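PDB 6B2V: SorB from Sorangium cellulosum, which carries, in module nine of the sorangicin trans-acyltransferase assembly line, a pyran synthase domain of the dehydratase family that takes part in making this polyketide antibiotic. Local coordinates for residues F62-A66 with L205-N211; R163-M167 with F219-I223. All coordinates share one frame; numbering follows the deposited sequence.

Contact 1. Residues F62-A66 with L205-N211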
# COMPACT_ATOMS: atom_id res chain seq x y z
N PHE A 62 5.44 11.31 0.22
CA PHE A 62 4.13 10.77 0.52
C PHE A 62 4.14 9.35 0.04
O PHE A 62 4.32 9.11 -1.10
CB PHE A 62 3.08 11.62 -0.21
CG PHE A 62 1.70 11.54 0.35
CD1 PHE A 62 0.88 10.53 0.03
CD2 PHE A 62 1.22 12.54 1.15
CE1 PHE A 62 -0.41 10.48 0.50
CE2 PHE A 62 -0.06 12.48 1.67
CZ PHE A 62 -0.88 11.45 1.34
N PRO A 63 3.85 8.41 0.93
CA PRO A 63 3.93 7.03 0.54
C PRO A 63 2.86 6.62 -0.42
O PRO A 63 1.74 7.01 -0.28
CB PRO A 63 3.77 6.26 1.87
CG PRO A 63 4.03 7.24 2.90
CD PRO A 63 3.59 8.55 2.35
N ALA A 64 3.21 5.70 -1.28
CA ALA A 64 2.28 5.20 -2.28
C ALA A 64 1.02 4.62 -1.63
O ALA A 64 -0.07 4.85 -1.99
CB ALA A 64 2.95 4.12 -3.12
N VAL A 65 1.27 3.90 -0.56
CA VAL A 65 0.25 3.25 0.19
C VAL A 65 -0.72 4.22 0.85
O VAL A 65 -1.80 3.88 1.12
CB VAL A 65 0.88 2.18 1.12
CG1 VAL A 65 1.41 2.74 2.41
CG2 VAL A 65 0.10 0.91 1.20
N ALA A 66 -0.24 5.40 1.20
CA ALA A 66 -1.07 6.43 1.82
C ALA A 66 -2.13 6.96 0.87
O ALA A 66 -3.12 7.40 1.31
CB ALA A 66 -0.26 7.54 2.43
N LEU A 205 -5.68 1.43 7.18
CA LEU A 205 -4.31 0.99 6.92
C LEU A 205 -3.32 2.15 7.18
O LEU A 205 -3.18 2.99 6.37
CB LEU A 205 -4.14 0.52 5.49
CG LEU A 205 -2.79 -0.10 5.12
CD1 LEU A 205 -2.44 -1.28 6.00
CD2 LEU A 205 -2.80 -0.50 3.68
N ASP A 206 -2.65 2.12 8.32
CA ASP A 206 -1.62 3.06 8.67
C ASP A 206 -0.51 2.85 7.64
O ASP A 206 -0.16 1.79 7.34
CB ASP A 206 -1.05 2.72 10.08
CG ASP A 206 -0.03 3.75 10.62
OD1 ASP A 206 1.03 4.04 10.08
OD2 ASP A 206 -0.23 4.25 11.67
N PRO A 207 0.12 3.93 7.24
CA PRO A 207 1.16 3.84 6.25
C PRO A 207 2.32 2.99 6.70
O PRO A 207 2.93 2.41 5.89
CB PRO A 207 1.54 5.30 6.03
CG PRO A 207 0.28 6.00 6.24
CD PRO A 207 -0.38 5.31 7.37
N ASN A 208 2.65 3.01 7.96
CA ASN A 208 3.76 2.19 8.41
C ASN A 208 3.48 0.68 8.23
O ASN A 208 4.36 -0.05 7.88
CB ASN A 208 4.11 2.51 9.86
CG ASN A 208 4.89 3.81 10.00
OD1 ASN A 208 5.50 4.24 9.10
ND2 ASN A 208 4.81 4.41 11.15
N LEU A 209 2.26 0.28 8.55
CA LEU A 209 1.84 -1.07 8.34
C LEU A 209 1.73 -1.37 6.83
O LEU A 209 2.15 -2.37 6.41
CB LEU A 209 0.51 -1.36 9.05
CG LEU A 209 -0.09 -2.77 8.88
CD1 LEU A 209 0.89 -3.86 9.25
CD2 LEU A 209 -1.30 -2.87 9.76
N GLY A 210 1.18 -0.45 6.05
CA GLY A 210 1.11 -0.69 4.63
C GLY A 210 2.46 -0.87 3.97
O GLY A 210 2.62 -1.68 3.17
N ASN A 211 3.39 -0.05 4.36
CA ASN A 211 4.76 -0.19 3.87
C ASN A 211 5.40 -1.50 4.31
O ASN A 211 6.18 -2.05 3.63
CB ASN A 211 5.63 0.97 4.31
CG ASN A 211 5.45 2.18 3.43
OD1 ASN A 211 5.61 3.27 3.88
ND2 ASN A 211 5.16 1.96 2.22
O HOH W 1 4.17 3.03 0.08
O HOH W 2 -1.53 3.69 4.19
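With chi1 at 82°, Val65 places CG1 between its own backbone N and carbonyl carbon, and both of its methyls reach into the start of helix 207-225. CG1 lies 3.8 Å from Pro207 O and equally near Asn211 ND2, while CG2 rests on the bare backbone of Gly210, 3.9 Å from its CA, and also meets Leu205 CD2. Asn211 turns its CG beside the backbone N (chi1 -82°), which brings the amide back across Val65 and sets OD1 against Pro63 CB. One residue on from Val65, Ala66 CB meets Pro207 CG at 4.1 Å.

Water carries the polar link. One molecule accepts from Val65 N and from Asn211 ND2; a second donates to Leu205 O at 2.8 Å and, weakly, to Val65 O. The helix start is fixed by Asp206 as N-cap: Asp206 OD1 accepts from Asn208 N at 2.9 Å, N-H...O 159°, on its anti lone pair. His58 packs on both Pro63 and Asn211. The arrangement is consistent with the seam of a double hotdog, where in dehydratase relatives the catalytic histidine of the N-terminal fold and aspartate of the C-terminal fold face one pocket.

Contact 2. Residues R163-M167 with F219-I223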
# COMPACT_ATOMS: atom_id res chain seq x y z
N ARG A 163 19.68 -4.91 4.77
CA ARG A 163 19.49 -5.04 3.35
C ARG A 163 18.62 -4.00 2.70
O ARG A 163 18.94 -3.53 1.65
CB ARG A 163 18.94 -6.42 3.01
CG ARG A 163 19.89 -7.53 3.34
CD ARG A 163 21.02 -7.66 2.33
NE ARG A 163 20.54 -7.78 0.98
CZ ARG A 163 20.17 -8.93 0.43
NH1 ARG A 163 20.24 -10.03 1.12
NH2 ARG A 163 19.74 -8.97 -0.79
N ASN A 164 17.49 -3.72 3.29
CA ASN A 164 16.58 -2.77 2.70
C ASN A 164 17.07 -1.35 2.76
O ASN A 164 16.91 -0.63 1.84
CB ASN A 164 15.16 -2.95 3.19
CG ASN A 164 14.54 -4.22 2.68
OD1 ASN A 164 14.29 -4.33 1.54
ND2 ASN A 164 14.31 -5.16 3.55
N GLU A 165 17.70 -0.97 3.87
CA GLU A 165 18.26 0.36 4.05
C GLU A 165 19.35 0.60 3.05
O GLU A 165 19.48 1.65 2.51
CB GLU A 165 18.78 0.57 5.46
CG GLU A 165 17.71 0.83 6.50
CD GLU A 165 18.30 1.13 7.86
OE1 GLU A 165 19.51 0.99 8.02
OE2 GLU A 165 17.57 1.50 8.75
N ALA A 166 20.12 -0.42 2.76
CA ALA A 166 21.19 -0.33 1.78
C ALA A 166 20.67 -0.08 0.39
O ALA A 166 21.38 0.43 -0.46
CB ALA A 166 22.03 -1.58 1.81
N MET A 167 19.44 -0.48 0.19
CA MET A 167 18.79 -0.34 -1.08
C MET A 167 18.02 0.95 -1.21
O MET A 167 17.37 1.13 -2.19
CB MET A 167 18.00 -1.59 -1.45
CG MET A 167 18.95 -2.71 -1.89
SD MET A 167 18.23 -4.21 -2.53
CE MET A 167 17.06 -4.60 -1.19
N PHE A 219 11.43 -6.09 -2.05
CA PHE A 219 12.67 -6.78 -1.84
C PHE A 219 12.78 -7.97 -2.82
O PHE A 219 13.78 -8.16 -3.42
CB PHE A 219 12.75 -7.22 -0.35
CG PHE A 219 13.88 -8.13 -0.02
CD1 PHE A 219 13.73 -9.46 -0.16
CD2 PHE A 219 15.06 -7.64 0.38
CE1 PHE A 219 14.76 -10.31 0.10
CE2 PHE A 219 16.10 -8.49 0.67
CZ PHE A 219 15.94 -9.82 0.52
N LEU A 220 11.72 -8.71 -3.00
CA LEU A 220 11.71 -9.81 -3.92
C LEU A 220 11.96 -9.35 -5.36
O LEU A 220 12.65 -9.97 -6.09
CB LEU A 220 10.38 -10.56 -3.82
CG LEU A 220 10.26 -12.00 -4.18
CD1 LEU A 220 11.37 -12.82 -3.54
CD2 LEU A 220 8.92 -12.44 -3.64
N SER A 221 11.36 -8.22 -5.72
CA SER A 221 11.52 -7.67 -7.06
C SER A 221 12.97 -7.38 -7.31
O SER A 221 13.44 -7.67 -8.32
CB SER A 221 10.68 -6.37 -7.23
OG SER A 221 10.68 -5.87 -8.55
N LEU A 222 13.62 -6.80 -6.34
CA LEU A 222 15.05 -6.50 -6.45
C LEU A 222 15.94 -7.75 -6.55
O LEU A 222 16.75 -7.87 -7.42
CB LEU A 222 15.51 -5.63 -5.29
CG LEU A 222 14.91 -4.23 -5.34
CD1 LEU A 222 15.26 -3.53 -4.04
CD2 LEU A 222 15.44 -3.44 -6.48
N ILE A 223 15.56 -8.74 -5.62
CA ILE A 223 16.56 -9.78 -5.73
C ILE A 223 16.31 -10.69 -6.93
O ILE A 223 17.24 -11.07 -7.63
CB ILE A 223 16.61 -10.65 -4.45
CG1 ILE A 223 15.27 -11.35 -4.23
CG2 ILE A 223 16.97 -9.80 -3.24
CD1 ILE A 223 15.26 -12.80 -4.69
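Asn164 and Phe219 mark the closest backbone approach, 7.2 Å between their CA atoms, where the end of helix 160-166 passes helix 207-225 at a spacing that only side chains bridge. Both helices lie in the predicted C-terminal hotdog, the short one packed onto the long one. Phe219 fills the middle. Its chi1 of 171° swings CG away from the backbone N and carries the ring toward the opposing segment. Asn164 meets it at the edge, near the ring plane, with OD1 3.6 Å from CD2 and the amide turned 66° against the ring. Arg163 crosses Phe219 at about a right angle. Its chain bends twice, and CE2 of Phe219 then lies over one face of the guanidinium, toward its rim, 3.9 Å above the plane; the two flat groups stand 54° apart, far from a parallel stack. NH2 of the same arginine also reaches Ile223 CG2 at 3.8 Å, and that methyl lies over the rim of one face of the Phe219 ring. Met167 adds a third contact: its end and that of Leu222 reach toward each other, SD 3.4 Å and CE 3.5 Å from Leu222 CD1, a close approach, while CE lies 4.0 Å from Phe219 CD2. Beyond the two segments, His183 packs edge-to-face with Phe219, and Asn164 ND2 donates to Ala160 O within its own helix.

Van der Waals contacts hold the pair, with the polar ends of Arg163 and Asn164 laid against aromatic and aliphatic groups. Asn164 OD1 is buried with no partner in the model, and the slightly positive C-H edge of the ring may offset part of that cost.

In the fold
From the N terminus the chain builds the predicted N-terminal hotdog, and residues 62-66 lead into helix 64-77 within it. It then crosses into the predicted C-terminal hotdog, runs through helix 160-166, where contact 2 begins, and reaches 205-211 at the head of helix 207-225, closing contact 1 over a loop of 138 residues. Farther along that helix, 219-223 closes contact 2 over 51 residues. The segments alternate, so the two loops cross rather than nest. Helix 207-225 serves both: its start joins the two hotdogs near the centre of the chain, and a later part packs inside the C-terminal one. The contact centres are about 18 Å apart.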